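Long-range contacts in erythrocyte binding antigen 140 (Plasmodium falciparum, PDB 4GF2), which probably binds a receptor on the host erythrocyte surface during invasion, this chain being the part that carries its two Duffy binding domains: residues Leu11-Ile21 with Glu70-Lys81; Ile41-Leu49 with Ile62-Glu70. The protein carries 3 engineered substitutions. All coordinates share one frame; numbering follows the deposited sequence.

Contact 1. Residues Leu11-Ile21 with Glu70-Lys81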
loop_
_atom_site.group_PDB
_atom_site.type_symbol
_atom_site.label_atom_id
_atom_site.label_comp_id
_atom_site.label_asym_id
_atom_site.label_seq_id
_atom_site.Cartn_x
_atom_site.Cartn_y
_atom_site.Cartn_z
ATOM N N LEU A 11 21.851 -38.391 -17.094
ATOM C CA LEU A 11 20.742 -37.729 -16.421
ATOM C C LEU A 11 21.220 -36.864 -15.262
ATOM O O LEU A 11 20.860 -35.693 -15.165
ATOM C CB LEU A 11 19.733 -38.763 -15.915
ATOM C CG LEU A 11 18.713 -39.246 -16.946
ATOM C CD1 LEU A 11 18.056 -40.543 -16.498
ATOM C CD2 LEU A 11 17.663 -38.173 -17.182
ATOM N N PHE A 12 22.032 -37.441 -14.384
ATOM C CA PHE A 12 22.473 -36.731 -13.188
ATOM C C PHE A 12 23.546 -35.692 -13.487
ATOM O O PHE A 12 23.727 -34.749 -12.722
ATOM C CB PHE A 12 22.960 -37.716 -12.122
ATOM C CG PHE A 12 21.847 -38.463 -11.447
ATOM C CD1 PHE A 12 20.992 -37.811 -10.577
ATOM C CD2 PHE A 12 21.651 -39.812 -11.689
ATOM C CE1 PHE A 12 19.962 -38.489 -9.956
ATOM C CE2 PHE A 12 20.623 -40.498 -11.068
ATOM C CZ PHE A 12 19.777 -39.835 -10.202
ATOM N N ALA A 13 24.255 -35.859 -14.598
ATOM C CA ALA A 13 25.251 -34.876 -15.002
ATOM C C ALA A 13 24.592 -33.503 -15.132
ATOM O O ALA A 13 25.158 -32.489 -14.728
ATOM C CB ALA A 13 25.904 -35.285 -16.311
ATOM N N CYS A 14 23.386 -33.478 -15.689
ATOM C CA CYS A 14 22.635 -32.236 -15.826
ATOM C C CYS A 14 21.784 -31.990 -14.586
ATOM O O CYS A 14 21.619 -30.853 -14.149
ATOM C CB CYS A 14 21.751 -32.277 -17.073
ATOM S SG CYS A 14 22.672 -32.335 -18.628
ATOM N N GLY A 15 21.242 -33.065 -14.024
ATOM C CA GLY A 15 20.495 -32.978 -12.785
ATOM C C GLY A 15 19.020 -32.678 -12.968
ATOM O O GLY A 15 18.591 -32.213 -14.022
ATOM N N ILE A 16 18.243 -32.955 -11.926
ATOM C CA ILE A 16 16.815 -32.668 -11.925
ATOM C C ILE A 16 16.580 -31.183 -12.172
ATOM O O ILE A 16 17.366 -30.343 -11.743
ATOM C CB ILE A 16 16.162 -33.054 -10.583
ATOM C CG1 ILE A 16 16.508 -34.497 -10.212
ATOM C CG2 ILE A 16 14.651 -32.873 -10.652
ATOM C CD1 ILE A 16 17.402 -34.616 -8.989
ATOM N N LYS A 17 15.491 -30.866 -12.863
ATOM C CA LYS A 17 15.163 -29.481 -13.176
ATOM C C LYS A 17 14.171 -28.906 -12.176
ATOM O O LYS A 17 13.350 -29.628 -11.608
ATOM C CB LYS A 17 14.590 -29.383 -14.589
ATOM C CG LYS A 17 15.583 -29.773 -15.673
ATOM C CD LYS A 17 14.966 -29.710 -17.057
ATOM C CE LYS A 17 15.982 -30.053 -18.134
ATOM N NZ LYS A 17 17.114 -29.086 -18.197
ATOM N N ARG A 18 14.260 -27.601 -11.949
ATOM C CA ARG A 18 13.272 -26.907 -11.137
ATOM C C ARG A 18 11.974 -26.856 -11.927
ATOM O O ARG A 18 11.988 -26.658 -13.149
ATOM C CB ARG A 18 13.754 -25.497 -10.792
ATOM C CG ARG A 18 15.006 -25.473 -9.926
ATOM C CD ARG A 18 15.461 -24.051 -9.611
ATOM N NE ARG A 18 16.198 -23.446 -10.720
ATOM C CZ ARG A 18 17.505 -23.593 -10.928
ATOM N NH1 ARG A 18 18.245 -24.327 -10.109
ATOM N NH2 ARG A 18 18.078 -23.002 -11.964
ATOM N N LYS A 19 10.856 -27.051 -11.236
ATOM C CA LYS A 19 9.551 -27.134 -11.887
ATOM C C LYS A 19 8.914 -25.765 -12.134
ATOM O O LYS A 19 8.174 -25.585 -13.102
ATOM C CB LYS A 19 8.605 -27.989 -11.051
ATOM C CG LYS A 19 8.802 -29.484 -11.225
ATOM C CD LYS A 19 7.937 -30.265 -10.243
ATOM C CE LYS A 19 7.467 -31.587 -10.822
ATOM N NZ LYS A 19 6.402 -31.394 -11.853
ATOM N N SER A 20 9.188 -24.807 -11.255
ATOM C CA SER A 20 8.632 -23.468 -11.398
ATOM C C SER A 20 9.150 -22.807 -12.668
ATOM O O SER A 20 10.293 -23.021 -13.065
ATOM C CB SER A 20 8.986 -22.610 -10.188
ATOM O OG SER A 20 8.428 -23.153 -9.006
ATOM N N ILE A 21 8.295 -22.014 -13.307
ATOM C CA ILE A 21 8.673 -21.268 -14.499
ATOM C C ILE A 21 8.992 -19.825 -14.114
ATOM O O ILE A 21 8.113 -19.084 -13.679
ATOM C CB ILE A 21 7.542 -21.281 -15.545
ATOM C CG1 ILE A 21 7.196 -22.720 -15.940
ATOM C CG2 ILE A 21 7.948 -20.493 -16.775
ATOM C CD1 ILE A 21 5.978 -22.840 -16.850
ATOM N N GLU A 70 17.902 -33.875 -22.200
ATOM C CA GLU A 70 17.094 -32.685 -21.965
ATOM C C GLU A 70 15.607 -33.031 -22.038
ATOM O O GLU A 70 14.816 -32.571 -21.218
ATOM C CB GLU A 70 17.445 -31.597 -22.984
ATOM C CG GLU A 70 16.523 -30.382 -22.953
ATOM C CD GLU A 70 16.698 -29.527 -21.712
ATOM O OE1 GLU A 70 17.651 -29.774 -20.935
ATOM O OE2 GLU A 70 15.879 -28.602 -21.519
ATOM N N ALA A 71 15.237 -33.858 -23.012
ATOM C CA ALA A 71 13.850 -34.295 -23.170
ATOM C C ALA A 71 13.329 -35.071 -21.950
ATOM O O ALA A 71 12.274 -34.740 -21.407
ATOM C CB ALA A 71 13.708 -35.134 -24.424
ATOM N N LYS A 72 14.061 -36.099 -21.524
ATOM C CA LYS A 72 13.683 -36.864 -20.336
ATOM C C LYS A 72 13.443 -35.941 -19.151
ATOM O O LYS A 72 12.422 -36.032 -18.466
ATOM C CB LYS A 72 14.777 -37.859 -19.940
ATOM C CG LYS A 72 14.936 -39.053 -20.851
ATOM C CD LYS A 72 15.869 -40.075 -20.222
ATOM C CE LYS A 72 16.224 -41.194 -21.186
ATOM N NZ LYS A 72 17.102 -42.207 -20.531
ATOM N N LEU A 73 14.408 -35.063 -18.901
ATOM C CA LEU A 73 14.357 -34.201 -17.733
ATOM C C LEU A 73 13.185 -33.230 -17.838
ATOM O O LEU A 73 12.540 -32.917 -16.840
ATOM C CB LEU A 73 15.688 -33.467 -17.556
ATOM C CG LEU A 73 16.861 -34.382 -17.186
ATOM C CD1 LEU A 73 18.180 -33.626 -17.191
ATOM C CD2 LEU A 73 16.636 -35.022 -15.827
ATOM N N LEU A 74 12.898 -32.776 -19.051
ATOM C CA LEU A 74 11.740 -31.922 -19.283
ATOM C C LEU A 74 10.456 -32.697 -19.033
ATOM O O LEU A 74 9.480 -32.153 -18.514
ATOM C CB LEU A 74 11.739 -31.380 -20.713
ATOM C CG LEU A 74 12.721 -30.250 -21.020
ATOM C CD1 LEU A 74 12.640 -29.880 -22.491
ATOM C CD2 LEU A 74 12.453 -29.032 -20.139
ATOM N N TYR A 75 10.452 -33.972 -19.398
ATOM C CA TYR A 75 9.267 -34.786 -19.189
ATOM C C TYR A 75 8.988 -34.927 -17.702
ATOM O O TYR A 75 7.854 -34.767 -17.262
ATOM C CB TYR A 75 9.406 -36.164 -19.834
ATOM C CG TYR A 75 8.199 -37.035 -19.580
ATOM C CD1 TYR A 75 7.081 -36.960 -20.399
ATOM C CD2 TYR A 75 8.164 -37.910 -18.502
ATOM C CE1 TYR A 75 5.969 -37.740 -20.160
ATOM C CE2 TYR A 75 7.056 -38.697 -18.258
ATOM C CZ TYR A 75 5.962 -38.610 -19.091
ATOM O OH TYR A 75 4.854 -39.392 -18.853
ATOM N N ASN A 76 10.024 -35.223 -16.925
ATOM C CA ASN A 76 9.869 -35.330 -15.478
ATOM C C ASN A 76 9.433 -34.002 -14.877
ATOM O O ASN A 76 8.644 -33.957 -13.934
ATOM C CB ASN A 76 11.174 -35.784 -14.829
ATOM C CG ASN A 76 11.558 -37.191 -15.226
ATOM O OD1 ASN A 76 10.737 -37.951 -15.738
ATOM N ND2 ASN A 76 12.813 -37.552 -14.980
ATOM N N LYS A 77 9.953 -32.917 -15.434
ATOM C CA LYS A 77 9.606 -31.582 -14.975
ATOM C C LYS A 77 8.120 -31.316 -15.162
ATOM O O LYS A 77 7.450 -30.816 -14.260
ATOM C CB LYS A 77 10.410 -30.541 -15.749
ATOM C CG LYS A 77 10.093 -29.104 -15.379
ATOM C CD LYS A 77 10.783 -28.143 -16.333
ATOM C CE LYS A 77 10.350 -26.709 -16.108
ATOM N NZ LYS A 77 10.833 -25.826 -17.203
ATOM N N ASN A 78 7.608 -31.665 -16.336
ATOM C CA ASN A 78 6.257 -31.285 -16.713
ATOM C C ASN A 78 5.192 -32.339 -16.416
ATOM O O ASN A 78 4.035 -32.178 -16.802
ATOM C CB ASN A 78 6.221 -30.890 -18.187
ATOM C CG ASN A 78 6.953 -29.588 -18.453
ATOM O OD1 ASN A 78 6.498 -28.520 -18.050
ATOM N ND2 ASN A 78 8.094 -29.672 -19.130
ATOM N N GLU A 79 5.571 -33.408 -15.724
ATOM C CA GLU A 79 4.583 -34.367 -15.250
ATOM C C GLU A 79 3.541 -33.619 -14.432
ATOM O O GLU A 79 3.886 -32.807 -13.570
ATOM C CB GLU A 79 5.230 -35.457 -14.393
ATOM C CG GLU A 79 5.663 -36.694 -15.168
ATOM C CD GLU A 79 6.100 -37.829 -14.256
ATOM O OE1 GLU A 79 6.033 -37.661 -13.020
ATOM O OE2 GLU A 79 6.509 -38.889 -14.775
ATOM N N GLY A 80 2.271 -33.878 -14.713
ATOM C CA GLY A 80 1.192 -33.247 -13.979
ATOM C C GLY A 80 0.747 -31.929 -14.585
ATOM O O GLY A 80 -0.270 -31.366 -14.181
ATOM N N LYS A 81 1.507 -31.431 -15.554
ATOM C CA LYS A 81 1.151 -30.189 -16.224
ATOM C C LYS A 81 0.435 -30.489 -17.533
ATOM O O LYS A 81 0.537 -31.594 -18.066
ATOM C CB LYS A 81 2.397 -29.349 -16.502
ATOM C CG LYS A 81 3.144 -28.886 -15.257
ATOM C CD LYS A 81 4.111 -27.757 -15.597
ATOM C CE LYS A 81 5.014 -27.411 -14.426
ATOM N NZ LYS A 81 5.810 -26.178 -14.672
HETATM O O HOH W 1 15.614 -27.060 -19.272
HETATM O O HOH W 2 13.745 -33.006 -14.111
HETATM O O HOH W 3 11.818 -23.746 -15.436
#
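Lys17 lays its aliphatic chain across Leu73 at about a right angle, CE lying 3.5 Å from Leu73 CB, and then turns to deliver its ammonium group to Glu70. The chain stays extended as far as CE and bends only at the last torsion (chi4 -63°), which brings NZ within 2.9 Å of Glu70 OE1. This salt bridge meets the oxygen on its syn side, 27° out of the carboxylate plane, and a water bonded to both Lys17 NZ and Glu70 OE2 closes a second path between the charges. Around it the packing is close: the side chains of Leu11 and Leu73 slide past each other in opposite directions, CD2 of Leu11 touching CD2 of Leu73 at 3.6 Å, while Leu73 CD1 fits against Cys14 CB and the carbonyl of Gly15. Gly15, with its positive phi, ends helix 4-14 here, and the chain continues as an irregular segment along helix 56-78 of the N-terminal Duffy binding region, a largely helical, disulfide-bonded fold. Cys14 is itself disulfide-bonded to Cys44, and helix 83-101 packs against Leu74 on another side of the long helix. Toward the end of that helix the contact becomes polar and more exposed. Lys19 folds back through bends at chi3 and chi4, so that NZ reaches Lys77 O at 2.7 Å, from above the carbonyl plane, with a weak bond to Glu79 O besides. In return the extended Lys81 chain, from the last position of the type II turn that begins at Asn78, gives its NZ to Lys19 O at 2.9 Å. Lys77 runs its methylenes alongside the Arg18 carbonyl oxygen, CE closest at 3.4 Å from Arg18 O; its NZ pairs with Glu89 and reaches Ser20 O through a water. At this looser end a glycerol molecule bonds to the backbone nitrogens of Lys19 and Ser20.

Contact 2. Residues Ile41-Leu49 with Ile62-Glu70; sequences IQLCIANFL and IFLISVNTE
Phe48 points the edge of its ring at the face of Phe63 in a T-shaped pair, centroids 5.2 Å apart and planes at 87°. The touching atom is Phe48 CZ, offset toward the rim of the Phe63 ring. With CG beside the backbone N (chi1 -76°), Phe48 also slides past Ile62, its CD1 coming 3.5 Å from Ile62 CG2, and brings CE2 to 3.4 Å from Ser66 OG. That hydroxyl donates to Ile62 O, one turn back, and accepts from a water that itself accepts from Asn47 N and Asn47 ND2; Asn47 thus joins the helix through solvent, while its side chain crosses that of Ile65 at about a right angle, ND2 nearest to CG2. Cys44 holds SG anti to its backbone N (chi1 -179°), directing the sulfur against Thr69 CG2 at 3.6 Å. Cys44 N donates to Glu70 OE1 at 2.9 Å, from above the carboxylate plane. Leu43 CD1 rests against the same carboxylate, whose OE2 is bonded to Ser93. Phe59 and Trp142 extend the aromatic cluster around Phe63, in keeping with the buried interior of a helical Duffy binding domain, fastened here by a disulfide beside helix 56-78.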
loop_
_atom_site.group_PDB
_atom_site.type_symbol
_atom_site.label_atom_id
_atom_site.label_comp_id
_atom_site.label_asym_id
_atom_site.label_seq_id
_atom_site.Cartn_x
_atom_site.Cartn_y
_atom_site.Cartn_z
ATOM N N ILE A 41 18.662 -21.694 -18.480
ATOM C CA ILE A 41 19.701 -21.804 -17.463
ATOM C C ILE A 41 20.032 -23.267 -17.172
ATOM O O ILE A 41 21.193 -23.613 -16.948
ATOM C CB ILE A 41 19.286 -21.084 -16.164
ATOM C CG1 ILE A 41 19.299 -19.572 -16.385
ATOM C CG2 ILE A 41 20.222 -21.440 -15.011
ATOM C CD1 ILE A 41 18.665 -18.793 -15.272
ATOM N N GLN A 42 19.016 -24.125 -17.197
ATOM C CA GLN A 42 19.197 -25.529 -16.840
ATOM C C GLN A 42 19.302 -26.453 -18.049
ATOM O O GLN A 42 19.279 -27.677 -17.903
ATOM C CB GLN A 42 18.055 -25.997 -15.942
ATOM C CG GLN A 42 18.035 -25.321 -14.582
ATOM C CD GLN A 42 17.268 -26.123 -13.552
ATOM O OE1 GLN A 42 16.041 -26.221 -13.607
ATOM N NE2 GLN A 42 17.989 -26.709 -12.608
ATOM N N LEU A 43 19.416 -25.871 -19.238
ATOM C CA LEU A 43 19.585 -26.656 -20.453
ATOM C C LEU A 43 20.670 -27.705 -20.236
ATOM O O LEU A 43 21.723 -27.408 -19.676
ATOM C CB LEU A 43 19.961 -25.746 -21.622
ATOM C CG LEU A 43 19.916 -26.396 -23.008
ATOM C CD1 LEU A 43 18.476 -26.670 -23.445
ATOM C CD2 LEU A 43 20.641 -25.531 -24.037
ATOM N N CYS A 44 20.406 -28.931 -20.673
ATOM C CA CYS A 44 21.312 -30.044 -20.406
ATOM C C CYS A 44 22.564 -29.974 -21.277
ATOM O O CYS A 44 22.529 -30.322 -22.452
ATOM C CB CYS A 44 20.597 -31.372 -20.636
ATOM S SG CYS A 44 21.631 -32.809 -20.314
ATOM N N ILE A 45 23.671 -29.532 -20.687
ATOM C CA ILE A 45 24.917 -29.364 -21.426
ATOM C C ILE A 45 26.143 -29.925 -20.701
ATOM O O ILE A 45 27.225 -30.006 -21.276
ATOM C CB ILE A 45 25.164 -27.876 -21.721
ATOM C CG1 ILE A 45 25.341 -27.105 -20.410
ATOM C CG2 ILE A 45 24.008 -27.310 -22.520
ATOM C CD1 ILE A 45 25.580 -25.628 -20.598
ATOM N N ALA A 46 25.969 -30.315 -19.442
ATOM C CA ALA A 46 27.076 -30.801 -18.625
ATOM C C ALA A 46 27.876 -31.892 -19.330
ATOM O O ALA A 46 29.099 -31.949 -19.209
ATOM C CB ALA A 46 26.553 -31.322 -17.295
ATOM N N ASN A 47 27.189 -32.758 -20.066
ATOM C CA ASN A 47 27.848 -33.903 -20.687
ATOM C C ASN A 47 28.980 -33.503 -21.621
ATOM O O ASN A 47 29.954 -34.239 -21.770
ATOM C CB ASN A 47 26.833 -34.777 -21.420
ATOM C CG ASN A 47 25.849 -35.425 -20.473
ATOM O OD1 ASN A 47 26.203 -36.343 -19.730
ATOM N ND2 ASN A 47 24.609 -34.949 -20.484
ATOM N N PHE A 48 28.857 -32.335 -22.241
ATOM C CA PHE A 48 29.923 -31.813 -23.089
ATOM C C PHE A 48 31.234 -31.682 -22.310
ATOM O O PHE A 48 32.315 -31.880 -22.863
ATOM C CB PHE A 48 29.534 -30.453 -23.667
ATOM C CG PHE A 48 28.538 -30.530 -24.784
ATOM C CD1 PHE A 48 28.877 -31.120 -25.991
ATOM C CD2 PHE A 48 27.267 -30.000 -24.635
ATOM C CE1 PHE A 48 27.966 -31.190 -27.027
ATOM C CE2 PHE A 48 26.351 -30.066 -25.668
ATOM C CZ PHE A 48 26.701 -30.661 -26.867
ATOM N N LEU A 49 31.131 -31.351 -21.027
ATOM C CA LEU A 49 32.312 -31.128 -20.195
ATOM C C LEU A 49 32.916 -32.423 -19.668
ATOM O O LEU A 49 34.039 -32.429 -19.169
ATOM C CB LEU A 49 31.961 -30.215 -19.022
ATOM C CG LEU A 49 31.548 -28.796 -19.408
ATOM C CD1 LEU A 49 30.903 -28.085 -18.229
ATOM C CD2 LEU A 49 32.750 -28.012 -19.913
ATOM N N ILE A 62 27.836 -36.866 -28.270
ATOM C CA ILE A 62 27.565 -36.155 -27.027
ATOM C C ILE A 62 26.410 -35.177 -27.202
ATOM O O ILE A 62 25.647 -34.925 -26.269
ATOM C CB ILE A 62 28.807 -35.388 -26.531
ATOM C CG1 ILE A 62 29.952 -36.363 -26.237
ATOM C CG2 ILE A 62 28.475 -34.571 -25.289
ATOM C CD1 ILE A 62 29.621 -37.421 -25.194
ATOM N N PHE A 63 26.283 -34.624 -28.401
ATOM C CA PHE A 63 25.192 -33.707 -28.689
ATOM C C PHE A 63 23.887 -34.488 -28.670
ATOM O O PHE A 63 22.875 -34.021 -28.143
ATOM C CB PHE A 63 25.398 -33.045 -30.048
ATOM C CG PHE A 63 24.995 -31.599 -30.089
ATOM C CD1 PHE A 63 23.869 -31.154 -29.421
ATOM C CD2 PHE A 63 25.751 -30.684 -30.799
ATOM C CE1 PHE A 63 23.504 -29.821 -29.463
ATOM C CE2 PHE A 63 25.393 -29.355 -30.846
ATOM C CZ PHE A 63 24.271 -28.923 -30.178
ATOM N N LEU A 64 23.916 -35.691 -29.238
ATOM C CA LEU A 64 22.738 -36.546 -29.254
ATOM C C LEU A 64 22.312 -36.879 -27.828
ATOM O O LEU A 64 21.120 -36.902 -27.510
ATOM C CB LEU A 64 23.014 -37.828 -30.039
ATOM C CG LEU A 64 23.052 -37.671 -31.561
ATOM C CD1 LEU A 64 23.673 -38.900 -32.213
ATOM C CD2 LEU A 64 21.653 -37.428 -32.112
ATOM N N ILE A 65 23.297 -37.128 -26.970
ATOM C CA ILE A 65 23.025 -37.434 -25.574
ATOM C C ILE A 65 22.413 -36.235 -24.863
ATOM O O ILE A 65 21.504 -36.378 -24.048
ATOM C CB ILE A 65 24.305 -37.853 -24.838
ATOM C CG1 ILE A 65 24.764 -39.228 -25.331
ATOM C CG2 ILE A 65 24.067 -37.886 -23.331
ATOM C CD1 ILE A 65 26.133 -39.640 -24.832
ATOM N N SER A 66 22.915 -35.048 -25.174
ATOM C CA SER A 66 22.441 -33.836 -24.526
ATOM C C SER A 66 20.964 -33.567 -24.826
ATOM O O SER A 66 20.181 -33.326 -23.912
ATOM C CB SER A 66 23.296 -32.647 -24.952
ATOM O OG SER A 66 24.632 -32.817 -24.517
ATOM N N VAL A 67 20.578 -33.608 -26.098
ATOM C CA VAL A 67 19.198 -33.297 -26.465
ATOM C C VAL A 67 18.227 -34.348 -25.931
ATOM O O VAL A 67 17.162 -34.016 -25.411
ATOM C CB VAL A 67 19.009 -33.139 -27.995
ATOM C CG1 VAL A 67 19.858 -31.997 -28.515
ATOM C CG2 VAL A 67 19.330 -34.437 -28.734
ATOM N N ASN A 68 18.606 -35.615 -26.053
ATOM C CA ASN A 68 17.774 -36.716 -25.581
ATOM C C ASN A 68 17.599 -36.672 -24.064
ATOM O O ASN A 68 16.527 -36.985 -23.544
ATOM C CB ASN A 68 18.384 -38.053 -26.012
ATOM C CG ASN A 68 17.600 -39.245 -25.510
ATOM O OD1 ASN A 68 17.860 -39.757 -24.426
ATOM N ND2 ASN A 68 16.633 -39.693 -26.300
ATOM N N THR A 69 18.650 -36.273 -23.354
ATOM C CA THR A 69 18.584 -36.179 -21.902
ATOM C C THR A 69 17.714 -34.993 -21.508
ATOM O O THR A 69 16.882 -35.092 -20.603
ATOM C CB THR A 69 19.980 -36.037 -21.264
ATOM O OG1 THR A 69 20.780 -37.180 -21.590
ATOM C CG2 THR A 69 19.869 -35.934 -19.753
ATOM N N GLU A 70 17.902 -33.875 -22.200
ATOM C CA GLU A 70 17.094 -32.685 -21.965
ATOM C C GLU A 70 15.607 -33.031 -22.038
ATOM O O GLU A 70 14.816 -32.571 -21.218
ATOM C CB GLU A 70 17.445 -31.597 -22.984
ATOM C CG GLU A 70 16.523 -30.382 -22.953
ATOM C CD GLU A 70 16.698 -29.527 -21.712
ATOM O OE1 GLU A 70 17.651 -29.774 -20.935
ATOM O OE2 GLU A 70 15.879 -28.602 -21.519
HETATM O O HOH W 4 24.838 -32.496 -21.887
#

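In the fold
Glu70 belongs to both contacts: one of its carboxylate oxygens is gripped by two donors, one from each first segment, which ties both loops to a single point of helix 56-78. The two centres lie about 12 Å apart, and contact 2 is nested within the loop that contact 1 closes, with successive parts of that helix serving as the common support. The first segments are also joined directly, by the Cys14 SG to Cys44 SG disulfide of 2.0 Å and by a probable hydrogen bond from Arg18 N to Gln42 OE1 at 2.8 Å. Separate glycerol molecules, probably from the crystallisation liquor, lie about 4 Å from the side chains of Lys19 and of Phe63, but this alone establishes no receptor site.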